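Local coordinates for protein Nadp(h)-dependent ketose reductase (Bemisia argentifolii, PDB 1E3J) that probably reduces fructose to sorbitol with NADP(H), as a zinc-dependent ketose reductase (sorbitol dehydrogenase) of the alcohol dehydrogenase family, at residues D141-E146 against I303-V308; S184-K189 against C313-L318. All coordinates share one frame; numbering follows the deposited sequence.

How the contacts relate
Both contacts are buried, and both join parts of the chain that lie far apart in sequence; their centres are 12 Å apart. Contact 1 sets a loop of the zinc-binding part against helix 301-309, and contact 2 sets helix 179-190 of the nucleotide-binding part against the loop that follows helix 301-309. That helix and its trailing loop therefore serve both, and they meet where M307 O probably accepts a hydrogen bond from C313 N and V308 CG2 packs on V315 CG2. Contact 1 is a small, purely aliphatic touch, with polar bonds made by neighbouring loop residues; contact 2 buries more surface, around one leucine, and is bordered by an amide network.

Contact 1 (D141-E146 against I303-V308). With BO3 (boric acid), chain E.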
loop_
_atom_site.group_PDB
_atom_site.type_symbol
_atom_site.label_atom_id
_atom_site.label_comp_id
_atom_site.label_asym_id
_atom_site.label_seq_id
_atom_site.Cartn_x
_atom_site.Cartn_y
_atom_site.Cartn_z
ATOM N N ASP A 141 30.566 12.905 10.308
ATOM C CA ASP A 141 31.776 13.688 10.025
ATOM C C ASP A 141 31.935 14.085 8.557
ATOM O O ASP A 141 32.431 15.168 8.254
ATOM C CB ASP A 141 33.030 12.918 10.464
ATOM N N ASN A 142 31.511 13.235 7.635
ATOM C CA ASN A 142 31.688 13.602 6.245
ATOM C C ASN A 142 30.555 14.458 5.656
ATOM O O ASN A 142 30.494 14.643 4.451
ATOM C CB ASN A 142 31.898 12.346 5.403
ATOM C CG ASN A 142 30.664 11.470 5.371
ATOM O OD1 ASN A 142 29.909 11.421 6.354
ATOM N ND2 ASN A 142 30.457 10.759 4.253
ATOM N N VAL A 143 29.639 14.955 6.476
ATOM C CA VAL A 143 28.599 15.833 5.929
ATOM C C VAL A 143 28.769 17.210 6.579
ATOM O O VAL A 143 28.618 17.367 7.777
ATOM C CB VAL A 143 27.148 15.316 6.183
ATOM C CG1 VAL A 143 26.150 16.417 5.895
ATOM C CG2 VAL A 143 26.856 14.143 5.278
ATOM N N SER A 144 29.114 18.195 5.771
ATOM C CA SER A 144 29.326 19.553 6.256
ATOM C C SER A 144 28.022 20.254 6.640
ATOM O O SER A 144 26.928 19.876 6.198
ATOM C CB SER A 144 29.989 20.368 5.164
ATOM O OG SER A 144 29.037 20.548 4.134
ATOM N N LEU A 145 28.154 21.293 7.456
ATOM C CA LEU A 145 27.001 22.051 7.896
ATOM C C LEU A 145 26.299 22.662 6.716
ATOM O O LEU A 145 25.086 22.771 6.711
ATOM C CB LEU A 145 27.428 23.120 8.875
ATOM C CG LEU A 145 27.582 22.462 10.235
ATOM C CD1 LEU A 145 28.529 23.298 11.089
ATOM C CD2 LEU A 145 26.217 22.326 10.876
ATOM N N GLU A 146 27.059 23.033 5.701
ATOM C CA GLU A 146 26.443 23.607 4.529
ATOM C C GLU A 146 25.542 22.554 3.862
ATOM O O GLU A 146 24.419 22.871 3.471
ATOM C CB GLU A 146 27.490 24.118 3.531
ATOM C CG GLU A 146 26.833 24.986 2.454
ATOM C CD GLU A 146 27.829 25.677 1.510
ATOM O OE1 GLU A 146 29.020 25.807 1.882
ATOM O OE2 GLU A 146 27.406 26.116 0.407
ATOM N N ILE A 303 16.453 10.124 5.161
ATOM C CA ILE A 303 16.803 9.555 3.870
ATOM C C ILE A 303 17.681 10.582 3.130
ATOM O O ILE A 303 18.682 10.235 2.514
ATOM C CB ILE A 303 15.538 9.313 2.996
ATOM C CG1 ILE A 303 14.504 8.441 3.745
ATOM C CG2 ILE A 303 15.955 8.725 1.667
ATOM C CD1 ILE A 303 14.882 6.983 3.947
ATOM N N ALA A 304 17.306 11.854 3.189
ATOM C CA ALA A 304 18.098 12.859 2.475
ATOM C C ALA A 304 19.514 12.824 3.013
ATOM O O ALA A 304 20.471 12.822 2.248
ATOM C CB ALA A 304 17.502 14.247 2.652
ATOM N N LEU A 305 19.629 12.754 4.334
ATOM C CA LEU A 305 20.931 12.731 4.963
ATOM C C LEU A 305 21.698 11.502 4.500
ATOM O O LEU A 305 22.873 11.617 4.135
ATOM C CB LEU A 305 20.775 12.746 6.472
ATOM C CG LEU A 305 22.074 12.482 7.241
ATOM C CD1 LEU A 305 23.095 13.588 7.010
ATOM C CD2 LEU A 305 21.721 12.352 8.712
ATOM N N GLU A 306 21.032 10.338 4.455
ATOM C CA GLU A 306 21.741 9.133 4.001
ATOM C C GLU A 306 22.171 9.276 2.550
ATOM O O GLU A 306 23.229 8.752 2.194
ATOM C CB GLU A 306 20.895 7.862 4.145
ATOM C CG GLU A 306 21.624 6.526 3.786
ATOM C CD GLU A 306 22.859 6.244 4.658
ATOM O OE1 GLU A 306 22.816 6.526 5.867
ATOM O OE2 GLU A 306 23.884 5.729 4.151
ATOM N N MET A 307 21.377 9.962 1.709
ATOM C CA MET A 307 21.807 10.134 0.308
ATOM C C MET A 307 23.112 10.967 0.252
ATOM O O MET A 307 24.045 10.654 -0.488
ATOM C CB MET A 307 20.735 10.846 -0.549
ATOM C CG MET A 307 19.440 10.069 -0.735
ATOM S SD MET A 307 18.181 11.099 -1.499
ATOM C CE MET A 307 16.835 9.965 -1.662
ATOM N N VAL A 308 23.183 12.027 1.038
ATOM C CA VAL A 308 24.392 12.855 1.018
ATOM C C VAL A 308 25.584 12.147 1.698
ATOM O O VAL A 308 26.686 12.153 1.165
ATOM C CB VAL A 308 24.122 14.215 1.704
ATOM C CG1 VAL A 308 25.396 15.065 1.726
ATOM C CG2 VAL A 308 22.995 14.926 0.989
HETATM B B BO3 E . 31.723 22.590 8.788
HETATM O O1 BO3 E . 32.146 22.723 10.067
HETATM O O2 BO3 E . 31.763 21.400 8.183
HETATM O O3 BO3 E . 31.260 23.655 8.117
#
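V143 pushes one methyl, CG2, against helix 301-309, and all the apolar contact between 141-146 and 303-308 passes through it. V143 CG2 lies 3.9 Å from V308 CG1 and 4.2 Å from L305 CD1, so the methyl meets two residues three apart on one face of the helix. The V143 side chain runs at about a right angle to that of V308 and more obliquely to that of L305. With its CG1 opposite the backbone N (chi1 166°), V143 keeps CG2 beside that nitrogen and on the helix side. L305 starts out along the helix flank but bends its CD1 inward, while V308 also rests on L151 and L154 of helix 151-164.

The polar groups work around this patch. N142 ND2 bonds to A309 O, tying the loop to the end of the same helix, and V143 O accepts from R87 NH2. S144 is the N-cap of helix 145-149; its N donates to E147 OE1 while its side chain caps a backbone N further on, the reciprocal pairing of a capping box.

On the far side of the loop sits boric acid, near S144 and L145, in a pocket completed by R87 and R350. Its O2 is 3.6 Å from S144 CA, and its O1 is 3.8 Å from L145 CD1, which are packing distances. The chemistry implies that the apolar patch of two valines and a leucine has no directional component of its own; the directional ties of the loop are its polar bonds, N142 ND2 to A309 O among them.

Contact 2 (S184-K189 against C313-L318); sequences SVLAAK and CNVKQL
L186 is the bump: it projects from helix 179-190 into a hollow formed by the curled loop 313-318. Its CB meets the sulfur at the near wall, L186 CB to C313 SG being 4.0 Å, and the same sulfur lies 3.7 Å from L186 O. Further out the isobutyl fork reaches the floor. L186 CD1 is 3.7 Å from N314 O and has V315 CG1 and L318 CD2 at 4.1 Å each, while CD2 faces N314 O and, more loosely, Q317 NE2. CG lies beside the backbone N (chi1 -68°), and chi2 of 169° sets CD1 anti to CA, so that this methyl reaches out farther than CD2, which branches off beside it.

Helix 179-190 follows the glycine-rich turn after the first strand of the Rossmann-type domain, and the loop leads into strand 319-324 of the mixed sheet of the catalytic domain, so that the leucine lies at the junction of the two domains.

Two bonds within the loop are consistent with a hollow held by the loop itself. N314 OD1 accepts from Q317 N at 2.9 Å, an Asx motif just ahead of the 3-10 segment 316-318. Q317 then folds back, and its NE2 donates to N314 O at 2.8 Å along a nearly straight line (175°), the acceptor lying almost in the amide plane of Q317. The other end of that amide, OE1, accepts from N210 ND2. L318 also packs on L182 and V183 one turn earlier in the helix, and C211 also touches L186.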
loop_
_atom_site.group_PDB
_atom_site.type_symbol
_atom_site.label_atom_id
_atom_site.label_comp_id
_atom_site.label_asym_id
_atom_site.label_seq_id
_atom_site.Cartn_x
_atom_site.Cartn_y
_atom_site.Cartn_z
ATOM N N SER A 184 14.951 17.058 -7.203
ATOM C CA SER A 184 14.149 15.932 -7.698
ATOM C C SER A 184 15.014 15.034 -8.578
ATOM O O SER A 184 14.837 13.816 -8.572
ATOM C CB SER A 184 12.964 16.411 -8.524
ATOM O OG SER A 184 12.045 17.086 -7.698
ATOM N N VAL A 185 15.950 15.616 -9.334
ATOM C CA VAL A 185 16.808 14.790 -10.184
ATOM C C VAL A 185 17.693 13.953 -9.295
ATOM O O VAL A 185 17.823 12.722 -9.481
ATOM C CB VAL A 185 17.693 15.642 -11.143
ATOM C CG1 VAL A 185 18.830 14.779 -11.732
ATOM C CG2 VAL A 185 16.834 16.203 -12.288
ATOM N N LEU A 186 18.308 14.617 -8.329
ATOM C CA LEU A 186 19.184 13.951 -7.368
ATOM C C LEU A 186 18.443 12.819 -6.598
ATOM O O LEU A 186 18.931 11.682 -6.540
ATOM C CB LEU A 186 19.744 14.988 -6.375
ATOM C CG LEU A 186 20.740 16.017 -6.991
ATOM C CD1 LEU A 186 21.013 17.136 -6.015
ATOM C CD2 LEU A 186 22.051 15.297 -7.318
ATOM N N ALA A 187 17.269 13.125 -6.038
ATOM C CA ALA A 187 16.516 12.125 -5.290
ATOM C C ALA A 187 16.078 10.969 -6.205
ATOM O O ALA A 187 16.245 9.816 -5.869
ATOM C CB ALA A 187 15.271 12.774 -4.607
ATOM N N ALA A 188 15.569 11.293 -7.381
ATOM C CA ALA A 188 15.104 10.279 -8.298
ATOM C C ALA A 188 16.248 9.363 -8.758
ATOM O O ALA A 188 16.070 8.124 -8.867
ATOM C CB ALA A 188 14.412 10.930 -9.473
ATOM N N LYS A 189 17.421 9.944 -9.003
ATOM C CA LYS A 189 18.546 9.112 -9.411
ATOM C C LYS A 189 18.970 8.299 -8.198
ATOM O O LYS A 189 19.293 7.111 -8.322
ATOM C CB LYS A 189 19.730 9.954 -9.899
ATOM C CG LYS A 189 19.474 10.655 -11.224
ATOM C CD LYS A 189 19.222 9.668 -12.356
ATOM C CE LYS A 189 20.366 8.613 -12.498
ATOM N NZ LYS A 189 19.921 7.484 -13.423
ATOM N N CYS A 313 24.342 11.803 -3.488
ATOM C CA CYS A 313 23.864 13.102 -3.899
ATOM C C CYS A 313 24.835 14.181 -3.516
ATOM O O CYS A 313 25.158 14.356 -2.336
ATOM C CB CYS A 313 22.520 13.418 -3.229
ATOM S SG CYS A 313 21.247 12.353 -3.789
ATOM N N ASN A 314 25.295 14.892 -4.524
ATOM C CA ASN A 314 26.176 16.013 -4.336
ATOM C C ASN A 314 25.184 17.167 -4.309
ATOM O O ASN A 314 24.633 17.532 -5.348
ATOM C CB ASN A 314 27.079 16.172 -5.559
ATOM C CG ASN A 314 27.885 17.480 -5.527
ATOM O OD1 ASN A 314 27.477 18.465 -4.882
ATOM N ND2 ASN A 314 29.018 17.500 -6.252
ATOM N N VAL A 315 24.907 17.730 -3.143
ATOM C CA VAL A 315 23.983 18.852 -3.127
ATOM C C VAL A 315 24.765 20.156 -3.047
ATOM O O VAL A 315 24.230 21.210 -3.345
ATOM C CB VAL A 315 22.988 18.792 -1.926
ATOM C CG1 VAL A 315 22.029 17.614 -2.098
ATOM C CG2 VAL A 315 23.740 18.685 -0.624
ATOM N N LYS A 316 26.035 20.075 -2.648
ATOM C CA LYS A 316 26.870 21.264 -2.514
ATOM C C LYS A 316 26.995 22.022 -3.841
ATOM O O LYS A 316 27.048 23.256 -3.851
ATOM C CB LYS A 316 28.264 20.889 -1.948
ATOM C CG LYS A 316 29.191 20.108 -2.910
ATOM C CD LYS A 316 30.269 19.259 -2.163
ATOM C CE LYS A 316 31.099 20.088 -1.154
ATOM N NZ LYS A 316 32.055 19.274 -0.310
ATOM N N GLN A 317 27.000 21.301 -4.957
ATOM C CA GLN A 317 27.108 21.957 -6.260
ATOM C C GLN A 317 25.911 22.861 -6.518
ATOM O O GLN A 317 25.874 23.549 -7.528
ATOM C CB GLN A 317 27.154 20.928 -7.387
ATOM C CG GLN A 317 25.792 20.246 -7.657
ATOM C CD GLN A 317 25.948 19.026 -8.539
ATOM O OE1 GLN A 317 26.357 19.146 -9.695
ATOM N NE2 GLN A 317 25.644 17.831 -7.995
ATOM N N LEU A 318 24.925 22.851 -5.629
ATOM C CA LEU A 318 23.719 23.655 -5.827
ATOM C C LEU A 318 23.902 25.087 -5.363
ATOM O O LEU A 318 23.165 25.985 -5.754
ATOM C CB LEU A 318 22.534 23.039 -5.064
ATOM C CG LEU A 318 21.520 22.110 -5.748
ATOM C CD1 LEU A 318 22.091 21.484 -6.993
ATOM C CD2 LEU A 318 21.076 21.042 -4.732
#